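Glycogen synthase (Cyanobacterium sp. CLg1, PDB 6GNF) is a bacterial glycogen (starch) synthase of the two-domain GT-B glycosyltransferase type, holding adenosine-5'-diphosphate and a glycan between its Rossmann-like halves. Local coordinates at residues Leu22-Val27 with Ile166-Asp171; Lys195-Leu200 with Gln267-Ser272; Phe353-Arg358 with Val382-Ile387. All coordinates share one frame; numbering follows the deposited sequence.

Interaction 1 (Leu22-Val27 with Ile166-Asp171); sequences LNICFV and IFVCND. With AC1 (4,6-dideoxy-4-{[(1S,4R,5S,6S)-4,5,6-trihydroxy-3-(hydroxymethyl)cyclohex-2-en-1-yl]amino}-alpha-D-glucopyranose), chain D; SO4 (sulfate ion), chain H.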
loop_
_atom_site.group_PDB
_atom_site.type_symbol
_atom_site.label_atom_id
_atom_site.label_comp_id
_atom_site.label_asym_id
_atom_site.label_seq_id
_atom_site.Cartn_x
_atom_site.Cartn_y
_atom_site.Cartn_z
ATOM N N LEU A 22 4.273 -13.297 -21.716
ATOM C CA LEU A 22 3.276 -12.252 -21.535
ATOM C C LEU A 22 3.919 -10.871 -21.578
ATOM O O LEU A 22 5.076 -10.707 -21.202
ATOM C CB LEU A 22 2.573 -12.406 -20.188
ATOM C CG LEU A 22 1.814 -13.708 -19.969
ATOM C CD1 LEU A 22 1.521 -13.895 -18.492
ATOM C CD2 LEU A 22 0.535 -13.730 -20.787
ATOM N N ASN A 23 3.137 -9.893 -22.020
ATOM C CA ASN A 23 3.516 -8.493 -22.001
ATOM C C ASN A 23 2.678 -7.789 -20.944
ATOM O O ASN A 23 1.459 -7.687 -21.086
ATOM C CB ASN A 23 3.253 -7.872 -23.368
ATOM C CG ASN A 23 4.091 -8.502 -24.468
ATOM O OD1 ASN A 23 5.299 -8.652 -24.333
ATOM N ND2 ASN A 23 3.453 -8.864 -25.566
ATOM N N ILE A 24 3.322 -7.338 -19.872
ATOM C CA ILE A 24 2.613 -6.772 -18.738
ATOM C C ILE A 24 3.120 -5.367 -18.454
ATOM O O ILE A 24 4.300 -5.168 -18.200
ATOM C CB ILE A 24 2.792 -7.637 -17.481
ATOM C CG1 ILE A 24 2.500 -9.107 -17.800
ATOM C CG2 ILE A 24 1.871 -7.161 -16.365
ATOM C CD1 ILE A 24 2.963 -10.058 -16.735
ATOM N N CYS A 25 2.202 -4.409 -18.437
ATOM C CA CYS A 25 2.530 -3.014 -18.191
ATOM C C CYS A 25 1.826 -2.542 -16.916
ATOM O O CYS A 25 0.602 -2.406 -16.906
ATOM C CB CYS A 25 2.096 -2.176 -19.388
ATOM S SG CYS A 25 2.433 -0.417 -19.212
ATOM N N PHE A 26 2.594 -2.355 -15.838
ATOM C CA PHE A 26 2.051 -1.896 -14.547
ATOM C C PHE A 26 2.006 -0.386 -14.542
ATOM O O PHE A 26 2.999 0.269 -14.886
ATOM C CB PHE A 26 2.939 -2.332 -13.378
ATOM C CG PHE A 26 2.725 -3.749 -12.947
ATOM C CD1 PHE A 26 3.204 -4.793 -13.707
ATOM C CD2 PHE A 26 2.057 -4.037 -11.770
ATOM C CE1 PHE A 26 3.012 -6.108 -13.309
ATOM C CE2 PHE A 26 1.862 -5.346 -11.362
ATOM C CZ PHE A 26 2.343 -6.384 -12.131
ATOM N N VAL A 27 0.871 0.170 -14.137
ATOM C CA VAL A 27 0.731 1.610 -14.080
ATOM C C VAL A 27 0.394 1.988 -12.643
ATOM O O VAL A 27 -0.503 1.417 -12.037
ATOM C CB VAL A 27 -0.365 2.097 -15.053
ATOM C CG1 VAL A 27 -0.340 3.611 -15.180
ATOM C CG2 VAL A 27 -0.166 1.466 -16.426
ATOM N N ILE A 166 -1.155 -6.473 -21.446
ATOM C CA ILE A 166 -2.035 -6.431 -20.292
ATOM C C ILE A 166 -1.630 -5.228 -19.448
ATOM O O ILE A 166 -0.521 -5.185 -18.917
ATOM C CB ILE A 166 -1.911 -7.714 -19.446
ATOM C CG1 ILE A 166 -2.358 -8.930 -20.260
ATOM C CG2 ILE A 166 -2.751 -7.617 -18.176
ATOM C CD1 ILE A 166 -2.012 -10.254 -19.622
ATOM N N PHE A 167 -2.536 -4.265 -19.308
ATOM C CA PHE A 167 -2.316 -3.123 -18.435
ATOM C C PHE A 167 -2.800 -3.454 -17.023
ATOM O O PHE A 167 -3.977 -3.738 -16.824
ATOM C CB PHE A 167 -3.078 -1.898 -18.947
ATOM C CG PHE A 167 -2.527 -1.321 -20.223
ATOM C CD1 PHE A 167 -1.462 -0.432 -20.196
ATOM C CD2 PHE A 167 -3.079 -1.657 -21.451
ATOM C CE1 PHE A 167 -0.955 0.101 -21.367
ATOM C CE2 PHE A 167 -2.578 -1.129 -22.621
ATOM C CZ PHE A 167 -1.517 -0.244 -22.579
ATOM N N VAL A 168 -1.902 -3.385 -16.044
ATOM C CA VAL A 168 -2.283 -3.538 -14.640
ATOM C C VAL A 168 -2.380 -2.156 -13.997
ATOM O O VAL A 168 -1.375 -1.459 -13.810
ATOM C CB VAL A 168 -1.284 -4.419 -13.871
ATOM C CG1 VAL A 168 -1.737 -4.609 -12.430
ATOM C CG2 VAL A 168 -1.151 -5.780 -14.538
ATOM N N CYS A 169 -3.614 -1.738 -13.734
ATOM C CA CYS A 169 -3.910 -0.437 -13.153
ATOM C C CYS A 169 -3.988 -0.561 -11.639
ATOM O O CYS A 169 -4.870 -1.234 -11.111
ATOM C CB CYS A 169 -5.244 0.062 -13.693
ATOM S SG CYS A 169 -5.315 -0.028 -15.500
ATOM N N ASN A 170 -3.065 0.106 -10.957
ATOM C CA ASN A 170 -2.986 0.033 -9.513
ATOM C C ASN A 170 -3.750 1.173 -8.870
ATOM O O ASN A 170 -3.457 2.334 -9.106
ATOM C CB ASN A 170 -1.522 0.044 -9.078
ATOM C CG ASN A 170 -0.809 -1.223 -9.473
ATOM O OD1 ASN A 170 -0.853 -2.222 -8.765
ATOM N ND2 ASN A 170 -0.160 -1.203 -10.634
ATOM N N ASP A 171 -4.787 0.824 -8.112
ATOM C CA ASP A 171 -5.554 1.766 -7.306
ATOM C C ASP A 171 -6.290 2.847 -8.108
ATOM O O ASP A 171 -6.285 2.844 -9.353
ATOM C CB ASP A 171 -4.675 2.391 -6.212
ATOM C CG ASP A 171 -4.879 1.734 -4.833
ATOM O OD1 ASP A 171 -5.853 0.996 -4.582
ATOM O OD2 ASP A 171 -3.994 1.967 -4.000
HETATM C C1 AC1 D . -1.611 4.820 -1.059
HETATM O O2 AC1 D . -3.166 3.974 -2.732
HETATM C C2 AC1 D . -2.134 3.589 -1.802
HETATM C C4A AC1 D . -1.607 -3.032 1.342
HETATM C C3 AC1 D . -2.647 2.519 -0.837
HETATM O O3 AC1 D . -2.936 1.354 -1.616
HETATM C C4 AC1 D . -1.620 2.208 0.275
HETATM N N4A AC1 D . -2.047 1.171 1.244
HETATM C C5 AC1 D . -1.296 3.540 0.968
HETATM O O5 AC1 D . -0.733 4.451 0.015
HETATM C C6 AC1 D . -0.299 3.399 2.107
HETATM C C1B AC1 D . -2.445 -0.199 0.911
HETATM C C2B AC1 D . -2.932 -1.053 2.119
HETATM O O2B AC1 D . -3.064 -0.314 3.329
HETATM C C3B AC1 D . -2.054 -2.218 2.519
HETATM O O3B AC1 D . -2.794 -3.086 3.376
HETATM O O4 AC1 D . -0.631 -3.955 1.838
HETATM C C5B AC1 D . -1.014 -2.150 0.274
HETATM C C7B AC1 D . -1.355 -0.881 0.121
HETATM C C6B AC1 D . -0.035 -2.752 -0.682
HETATM O O6B AC1 D . -0.705 -3.831 -1.337
HETATM S S SO4 H . 3.622 -10.280 -29.164
HETATM O O1 SO4 H . 2.798 -9.092 -29.475
HETATM O O2 SO4 H . 2.725 -11.400 -28.782
HETATM O O3 SO4 H . 4.552 -9.988 -28.046
HETATM O O4 SO4 H . 4.409 -10.625 -30.374
#

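Interaction 2 (Lys195-Leu200 with Gln267-Ser272); sequences KTVMLL and QALTVS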
loop_
_atom_site.group_PDB
_atom_site.type_symbol
_atom_site.label_atom_id
_atom_site.label_comp_id
_atom_site.label_asym_id
_atom_site.label_seq_id
_atom_site.Cartn_x
_atom_site.Cartn_y
_atom_site.Cartn_z
ATOM N N LYS A 195 -5.638 -6.092 -22.757
ATOM C CA LYS A 195 -6.499 -6.350 -21.602
ATOM C C LYS A 195 -6.150 -5.405 -20.459
ATOM O O LYS A 195 -5.008 -4.932 -20.362
ATOM C CB LYS A 195 -6.339 -7.792 -21.134
ATOM C CG LYS A 195 -6.631 -8.835 -22.198
ATOM C CD LYS A 195 -8.099 -8.842 -22.601
ATOM C CE LYS A 195 -8.319 -9.694 -23.839
ATOM N NZ LYS A 195 -9.767 -9.883 -24.102
ATOM N N THR A 196 -7.129 -5.123 -19.604
ATOM C CA THR A 196 -6.871 -4.325 -18.417
ATOM C C THR A 196 -7.242 -5.099 -17.169
ATOM O O THR A 196 -8.270 -5.783 -17.125
ATOM C CB THR A 196 -7.657 -3.006 -18.414
ATOM O OG1 THR A 196 -9.049 -3.290 -18.479
ATOM C CG2 THR A 196 -7.280 -2.166 -19.598
ATOM N N VAL A 197 -6.403 -4.956 -16.154
ATOM C CA VAL A 197 -6.651 -5.541 -14.858
ATOM C C VAL A 197 -6.624 -4.416 -13.835
ATOM O O VAL A 197 -5.644 -3.680 -13.749
ATOM C CB VAL A 197 -5.590 -6.601 -14.517
ATOM C CG1 VAL A 197 -5.709 -7.050 -13.067
ATOM C CG2 VAL A 197 -5.728 -7.791 -15.448
ATOM N N MET A 198 -7.693 -4.322 -13.054
ATOM C CA MET A 198 -7.790 -3.356 -11.983
ATOM C C MET A 198 -7.235 -4.047 -10.737
ATOM O O MET A 198 -7.796 -5.032 -10.272
ATOM C CB MET A 198 -9.262 -2.969 -11.804
ATOM C CG MET A 198 -9.519 -1.658 -11.101
ATOM S SD MET A 198 -8.878 -0.259 -12.049
ATOM C CE MET A 198 -7.855 0.450 -10.751
ATOM N N LEU A 199 -6.074 -3.605 -10.268
ATOM C CA LEU A 199 -5.492 -4.153 -9.046
ATOM C C LEU A 199 -5.735 -3.193 -7.909
ATOM O O LEU A 199 -5.151 -2.113 -7.854
ATOM C CB LEU A 199 -3.999 -4.424 -9.209
ATOM C CG LEU A 199 -3.284 -5.047 -7.999
ATOM C CD1 LEU A 199 -4.018 -6.281 -7.490
ATOM C CD2 LEU A 199 -1.848 -5.405 -8.340
ATOM N N LEU A 200 -6.603 -3.607 -6.991
ATOM C CA LEU A 200 -7.026 -2.770 -5.887
ATOM C C LEU A 200 -6.150 -3.029 -4.671
ATOM O O LEU A 200 -6.004 -4.179 -4.242
ATOM C CB LEU A 200 -8.486 -3.070 -5.547
ATOM C CG LEU A 200 -9.026 -2.431 -4.268
ATOM C CD1 LEU A 200 -9.140 -0.920 -4.433
ATOM C CD2 LEU A 200 -10.369 -3.046 -3.892
ATOM N N GLN A 267 -10.746 -7.580 -15.747
ATOM C CA GLN A 267 -10.791 -8.323 -14.495
ATOM C C GLN A 267 -10.318 -7.485 -13.322
ATOM O O GLN A 267 -9.367 -6.704 -13.449
ATOM C CB GLN A 267 -9.955 -9.598 -14.581
ATOM C CG GLN A 267 -10.144 -10.503 -13.376
ATOM C CD GLN A 267 -9.829 -11.952 -13.655
ATOM O OE1 GLN A 267 -9.514 -12.333 -14.788
ATOM N NE2 GLN A 267 -9.942 -12.772 -12.627
ATOM N N ALA A 268 -10.992 -7.657 -12.191
ATOM C CA ALA A 268 -10.680 -6.915 -10.982
ATOM C C ALA A 268 -10.042 -7.854 -9.970
ATOM O O ALA A 268 -10.552 -8.938 -9.724
ATOM C CB ALA A 268 -11.945 -6.301 -10.416
ATOM N N LEU A 269 -8.882 -7.458 -9.452
ATOM C CA LEU A 269 -8.150 -8.233 -8.455
ATOM C C LEU A 269 -7.852 -7.376 -7.242
ATOM O O LEU A 269 -7.868 -6.139 -7.303
ATOM C CB LEU A 269 -6.815 -8.719 -9.023
ATOM C CG LEU A 269 -6.825 -9.614 -10.260
ATOM C CD1 LEU A 269 -5.411 -9.889 -10.732
ATOM C CD2 LEU A 269 -7.540 -10.918 -9.962
ATOM N N THR A 270 -7.539 -8.036 -6.133
ATOM C CA THR A 270 -7.049 -7.324 -4.956
ATOM C C THR A 270 -5.987 -8.141 -4.203
ATOM O O THR A 270 -5.587 -9.216 -4.663
ATOM C CB THR A 270 -8.207 -6.867 -4.048
ATOM O OG1 THR A 270 -7.708 -5.943 -3.071
ATOM C CG2 THR A 270 -8.881 -8.047 -3.373
ATOM N N VAL A 271 -5.539 -7.630 -3.057
ATOM C CA VAL A 271 -4.271 -8.063 -2.486
ATOM C C VAL A 271 -4.382 -9.069 -1.323
ATOM O O VAL A 271 -3.391 -9.350 -0.648
ATOM C CB VAL A 271 -3.407 -6.845 -2.108
ATOM C CG1 VAL A 271 -2.982 -6.106 -3.369
ATOM C CG2 VAL A 271 -4.147 -5.899 -1.172
ATOM N N SER A 272 -5.569 -9.643 -1.125
ATOM C CA SER A 272 -5.744 -10.848 -0.296
ATOM C C SER A 272 -7.155 -11.422 -0.497
ATOM O O SER A 272 -8.104 -10.661 -0.720
ATOM C CB SER A 272 -5.505 -10.577 1.197
ATOM O OG SER A 272 -6.607 -9.941 1.797
#

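Interaction 3 (Phe353-Arg358 with Val382-Ile387); sequences FGFIGR and VVILGI. With ADP (adenosine-5'-diphosphate), chain F; AC1 (4,6-dideoxy-4-{[(1S,4R,5S,6S)-4,5,6-trihydroxy-3-(hydroxymethyl)cyclohex-2-en-1-yl]amino}-alpha-D-glucopyranose), chain D.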
loop_
_atom_site.group_PDB
_atom_site.type_symbol
_atom_site.label_atom_id
_atom_site.label_comp_id
_atom_site.label_asym_id
_atom_site.label_seq_id
_atom_site.Cartn_x
_atom_site.Cartn_y
_atom_site.Cartn_z
ATOM N N PHE A 353 6.890 -5.314 22.280
ATOM C CA PHE A 353 5.972 -5.142 21.151
ATOM C C PHE A 353 6.400 -3.949 20.302
ATOM O O PHE A 353 6.717 -2.888 20.832
ATOM C CB PHE A 353 4.552 -4.881 21.656
ATOM C CG PHE A 353 3.912 -6.064 22.319
ATOM C CD1 PHE A 353 4.126 -6.322 23.661
ATOM C CD2 PHE A 353 3.073 -6.908 21.603
ATOM C CE1 PHE A 353 3.526 -7.409 24.278
ATOM C CE2 PHE A 353 2.471 -7.998 22.210
ATOM C CZ PHE A 353 2.696 -8.250 23.551
ATOM N N GLY A 354 6.400 -4.120 18.985
ATOM C CA GLY A 354 6.790 -3.054 18.065
ATOM C C GLY A 354 5.698 -2.709 17.066
ATOM O O GLY A 354 5.084 -3.598 16.474
ATOM N N PHE A 355 5.459 -1.412 16.878
ATOM C CA PHE A 355 4.523 -0.927 15.865
ATOM C C PHE A 355 5.256 -0.035 14.873
ATOM O O PHE A 355 6.040 0.830 15.259
ATOM C CB PHE A 355 3.373 -0.148 16.513
ATOM C CG PHE A 355 2.503 0.582 15.524
ATOM C CD1 PHE A 355 2.852 1.846 15.067
ATOM C CD2 PHE A 355 1.331 0.005 15.048
ATOM C CE1 PHE A 355 2.057 2.518 14.151
ATOM C CE2 PHE A 355 0.528 0.674 14.143
ATOM C CZ PHE A 355 0.894 1.933 13.692
ATOM N N ILE A 356 5.010 -0.256 13.593
ATOM C CA ILE A 356 5.531 0.614 12.553
ATOM C C ILE A 356 4.401 0.892 11.582
ATOM O O ILE A 356 3.870 -0.032 10.983
ATOM C CB ILE A 356 6.693 -0.032 11.777
ATOM C CG1 ILE A 356 7.746 -0.594 12.735
ATOM C CG2 ILE A 356 7.327 0.989 10.843
ATOM C CD1 ILE A 356 8.756 -1.497 12.060
ATOM N N GLY A 357 4.008 2.151 11.434
ATOM C CA GLY A 357 2.969 2.475 10.462
ATOM C C GLY A 357 2.503 3.908 10.482
ATOM O O GLY A 357 2.781 4.643 11.414
ATOM N N ARG A 358 1.794 4.291 9.424
ATOM C CA ARG A 358 1.162 5.607 9.323
ATOM C C ARG A 358 0.329 5.863 10.573
ATOM O O ARG A 358 -0.312 4.948 11.095
ATOM C CB ARG A 358 0.282 5.686 8.065
ATOM C CG ARG A 358 1.072 5.630 6.761
ATOM C CD ARG A 358 0.203 5.700 5.509
ATOM N NE ARG A 358 -0.558 4.471 5.252
ATOM C CZ ARG A 358 -1.879 4.328 5.404
ATOM N NH1 ARG A 358 -2.650 5.335 5.822
ATOM N NH2 ARG A 358 -2.448 3.161 5.144
ATOM N N VAL A 382 6.849 -1.377 24.760
ATOM C CA VAL A 382 6.198 -1.007 23.505
ATOM C C VAL A 382 6.999 0.072 22.798
ATOM O O VAL A 382 7.350 1.090 23.390
ATOM C CB VAL A 382 4.764 -0.473 23.721
ATOM C CG1 VAL A 382 4.117 -0.129 22.386
ATOM C CG2 VAL A 382 3.920 -1.488 24.477
ATOM N N VAL A 383 7.276 -0.154 21.522
ATOM C CA VAL A 383 7.952 0.830 20.694
ATOM C C VAL A 383 7.043 1.156 19.522
ATOM O O VAL A 383 6.499 0.249 18.895
ATOM C CB VAL A 383 9.306 0.302 20.193
ATOM C CG1 VAL A 383 9.979 1.327 19.298
ATOM C CG2 VAL A 383 10.199 -0.039 21.377
ATOM N N ILE A 384 6.863 2.450 19.252
ATOM C CA ILE A 384 5.923 2.913 18.230
ATOM C C ILE A 384 6.598 3.883 17.264
ATOM O O ILE A 384 7.107 4.921 17.675
ATOM C CB ILE A 384 4.717 3.628 18.870
ATOM C CG1 ILE A 384 4.176 2.844 20.064
ATOM C CG2 ILE A 384 3.616 3.827 17.840
ATOM C CD1 ILE A 384 3.217 3.639 20.921
ATOM N N LEU A 385 6.594 3.540 15.982
ATOM C CA LEU A 385 7.232 4.353 14.953
ATOM C C LEU A 385 6.225 4.705 13.858
ATOM O O LEU A 385 5.661 3.816 13.234
ATOM C CB LEU A 385 8.420 3.591 14.352
ATOM C CG LEU A 385 9.150 4.236 13.166
ATOM C CD1 LEU A 385 9.843 5.525 13.594
ATOM C CD2 LEU A 385 10.149 3.265 12.552
ATOM N N GLY A 386 6.037 6.000 13.607
ATOM C CA GLY A 386 5.088 6.458 12.590
ATOM C C GLY A 386 5.014 7.964 12.390
ATOM O O GLY A 386 5.447 8.734 13.240
ATOM N N ILE A 387 4.457 8.371 11.252
ATOM C CA ILE A 387 4.159 9.779 10.963
ATOM C C ILE A 387 2.733 9.956 10.416
ATOM O O ILE A 387 2.184 9.052 9.785
ATOM C CB ILE A 387 5.165 10.384 9.955
ATOM C CG1 ILE A 387 5.260 9.534 8.684
ATOM C CG2 ILE A 387 6.529 10.514 10.602
ATOM C CD1 ILE A 387 5.839 10.274 7.499
HETATM P PB ADP F . 0.353 0.714 4.195
HETATM O O1B ADP F . -1.123 0.537 4.442
HETATM O O2B ADP F . 0.778 0.335 2.803
HETATM O O3B ADP F . 0.895 2.021 4.706
HETATM P PA ADP F . 1.832 -1.712 4.683
HETATM O O1A ADP F . 1.168 -2.405 3.501
HETATM O O2A ADP F . 2.173 -2.485 5.950
HETATM O O3A ADP F . 0.988 -0.414 5.161
HETATM O "O5'" ADP F . 3.193 -1.009 4.164
HETATM C "C5'" ADP F . 3.789 0.084 4.871
HETATM C "C4'" ADP F . 5.300 -0.017 4.698
HETATM O "O4'" ADP F . 5.971 1.176 5.105
HETATM C "C3'" ADP F . 5.857 -1.137 5.552
HETATM O "O3'" ADP F . 6.815 -1.850 4.764
HETATM C "C2'" ADP F . 6.481 -0.440 6.740
HETATM O "O2'" ADP F . 7.631 -1.174 7.151
HETATM C "C1'" ADP F . 6.837 0.941 6.217
HETATM N N9 ADP F . 6.663 2.077 7.164
HETATM C C8 ADP F . 5.496 2.623 7.566
HETATM N N7 ADP F . 5.706 3.673 8.407
HETATM C C5 ADP F . 7.036 3.817 8.541
HETATM C C6 ADP F . 7.952 4.717 9.273
HETATM N N6 ADP F . 7.479 5.706 10.057
HETATM N N1 ADP F . 9.280 4.521 9.140
HETATM C C2 ADP F . 9.788 3.543 8.372
HETATM N N3 ADP F . 9.011 2.691 7.678
HETATM C C4 ADP F . 7.659 2.773 7.714
HETATM C C1 AC1 D . -1.611 4.820 -1.059
HETATM O O2 AC1 D . -3.166 3.974 -2.732
HETATM C C2 AC1 D . -2.134 3.589 -1.802
HETATM C C4A AC1 D . -1.607 -3.032 1.342
HETATM C C3 AC1 D . -2.647 2.519 -0.837
HETATM O O3 AC1 D . -2.936 1.354 -1.616
HETATM C C4 AC1 D . -1.620 2.208 0.275
HETATM N N4A AC1 D . -2.047 1.171 1.244
HETATM C C5 AC1 D . -1.296 3.540 0.968
HETATM O O5 AC1 D . -0.733 4.451 0.015
HETATM C C6 AC1 D . -0.299 3.399 2.107
HETATM C C1B AC1 D . -2.445 -0.199 0.911
HETATM C C2B AC1 D . -2.932 -1.053 2.119
HETATM O O2B AC1 D . -3.064 -0.314 3.329
HETATM C C3B AC1 D . -2.054 -2.218 2.519
HETATM O O3B AC1 D . -2.794 -3.086 3.376
HETATM O O4 AC1 D . -0.631 -3.955 1.838
HETATM C C5B AC1 D . -1.014 -2.150 0.274
HETATM C C7B AC1 D . -1.355 -0.881 0.121
HETATM C C6B AC1 D . -0.035 -2.752 -0.682
HETATM O O6B AC1 D . -0.705 -3.831 -1.337
#

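Interaction 1 (Leu22-Val27 with Ile166-Asp171)
Asn-170 grips the carbonyl oxygen of Val-27 twice where the parallel neighbours 23-27 and 166-170 end. Asn-170 N reaches Val-27 O at 3.1 Å as the last backbone bond of the pair. Asn-170 ND2 lies 3.0 Å from Val-27 O and comes from above the carbonyl plane, not onto a lone pair. A chi1 of -69° sets the amide beside its own backbone N and brings ND2 back to Val-27. Because OD1 is bonded to His-201 NE2, both ends of the amide are held and its rotation is fixed. His-201 also bonds AC1, so Asn-170 is a second-shell residue of the glycan site. Asp-171 belongs to the first shell: its OD2 accepts from AC1 O2 at 2.5 Å and from AC1 O3 at 2.7 Å, while OD1 takes the backbone N-H groups of His-201 and Asn-202.

Four more backbone bonds zigzag between the strands, among them one from Cys-25 N to Ile-166 O at 2.9 Å. At the other end, Asn-23 ND2 bonds a sulfate ion that probably came with the crystallisation medium, and Asn-164 O.

On one face, Val-168 CB sits over the Phe-26 ring, 4.1 Å from its centroid, in a CH-pi contact; Asn-170 ND2 meets the edge of that ring. Val-168 CG2 lies alongside Ile-24 CG2 at 3.8 Å. On the other face, Cys-25 SG approaches the Phe-167 ring obliquely, 4.0 Å from CD1, and Val-27 CG2 is at the ring's edge.

Strand 57-63 flanks 23-27 and strand 195-200 flanks 166-170; Phe-536 and Val-540 of helix 526-540 pack on the Ile-24 and Ile-166 face.

Interaction 2 (Lys195-Leu200 with Gln267-Ser272)
Leu-269 and Val-197 pack together where strands 195-200 and 267-270 run parallel in the Rossmann-like sheet of the N-terminal domain. From its CB, Leu-269 meets Leu-199 CD1 at 4.0 Å and, at a similar distance, the carbonyl oxygen of Met-198. A chi1 of -60° sets CG beside its own backbone N, which turns the chain back toward Val-197. CG then lies 4.0 Å from Val-197 CG1, and the methyl CD1 closes to 3.7 Å on the same Val-197 CG1, the two side chains meeting at a slant. Leu-539 of helix 526-540 covers Val-197, and Tyr-532 of the same helix covers Leu-199.

The opposite face carries Met-198 and Ala-268, whose CB atoms are only loosely apposed. Leu-258 and Phe-262 of helix 257-264, the helix that leads into strand 267-270, pack there.

Between the faces, Leu-269 joins the strands through both its peptide groups. Leu-269 N donates to Met-198 O at 2.8 Å, and its carbonyl accepts from Leu-200 N. Met-198 N bonds Gln-267 O, whereas the bond from Gln-267 N to Thr-196 O is weak.

Beyond the last regular pair the chain turns toward the glycan site: Val-271 packs by CG1 on Leu-199 CD1 and also touches AC1. Ser-272, at the N-cap of helix 273-281, bonds Phe-275 N through OG, which also bonds Pro-435 O. Next to this turn, a chi1 of -168° swings the Thr-270 hydroxyl away from its own N toward strand 195-200, and Thr-270 OG1 donates to Leu-200 O at 2.7 Å from above the carbonyl plane.

Interaction 3 (Phe353-Arg358 with Val382-Ile387)
Val-382 CG2 lies 4.5 Å from Phe-353 CB, opening a parallel pair in the Rossmann-like sheet of the C-terminal domain. Strands 352-356 and 381-385 form a beta-alpha-beta crossover, with Ile-368 of helix 365-370 in the connection packed on Val-382, Ile-384 and Phe-355.

Val-383 bonds through both peptide groups, its N to Phe-353 O and its O to Phe-355 N (2.8 Å). Ile-384 sends CG2 obliquely against the Phe-355 ring, 3.5 Å from CD1; both groups point away from their own backbone N (Phe-355 chi1 170°), which brings methyl and ring together on the same face.

Leu-385 bonds Phe-355 O and Gly-357 N. On the adenine side, its CD2 touches Ile-356 CG2 and lies 3.7 Å from ADP N1, while Ile-356 CG2 is 3.6 Å from ADP C4. Gly-386, lacking a side chain, lets its CA come within 3.2 Å of Gly-357 O and also reach ADP N6. Ile-387 is exposed, its carbonyl oxygen merely near Arg-358 CA.

From there Arg-358 extends to the diphosphate, where a turn at chi3 (-73°) brings NE and NH2 round to the phosphate. NH1 forms a salt bridge with Glu-360, and NH2 also bonds Gln-362. The guanidinium meets the terminal phosphate edge-on: Arg-358 NE bonds ADP O3B at 2.9 Å and Arg-358 NH2 bonds ADP O1B at 3.0 Å.

How the interactions relate
Interactions 1 and 2 are successive parts of one sheet: strands 166-170 and 195-200 are neighbours, with probable bonds from Phe-167 N to Lys-195 O and from Leu-199 N to Cys-169 O. Helix 526-540 covers one face of both. Interaction 3 lies in the other domain's sheet, its centre about 33 Å from that of interaction 1. All three are largely buried, but Ile-387 brings interaction 3 to the surface. Extra side-chain bonds to backbone carbonyls close interactions 1 and 2, whereas the strands of interaction 3 give way to Gly-357 and Gly-386 beside the nucleotide. Asp-171 and Arg-358 approach AC1 from the two domains, and Val-271 also touches it.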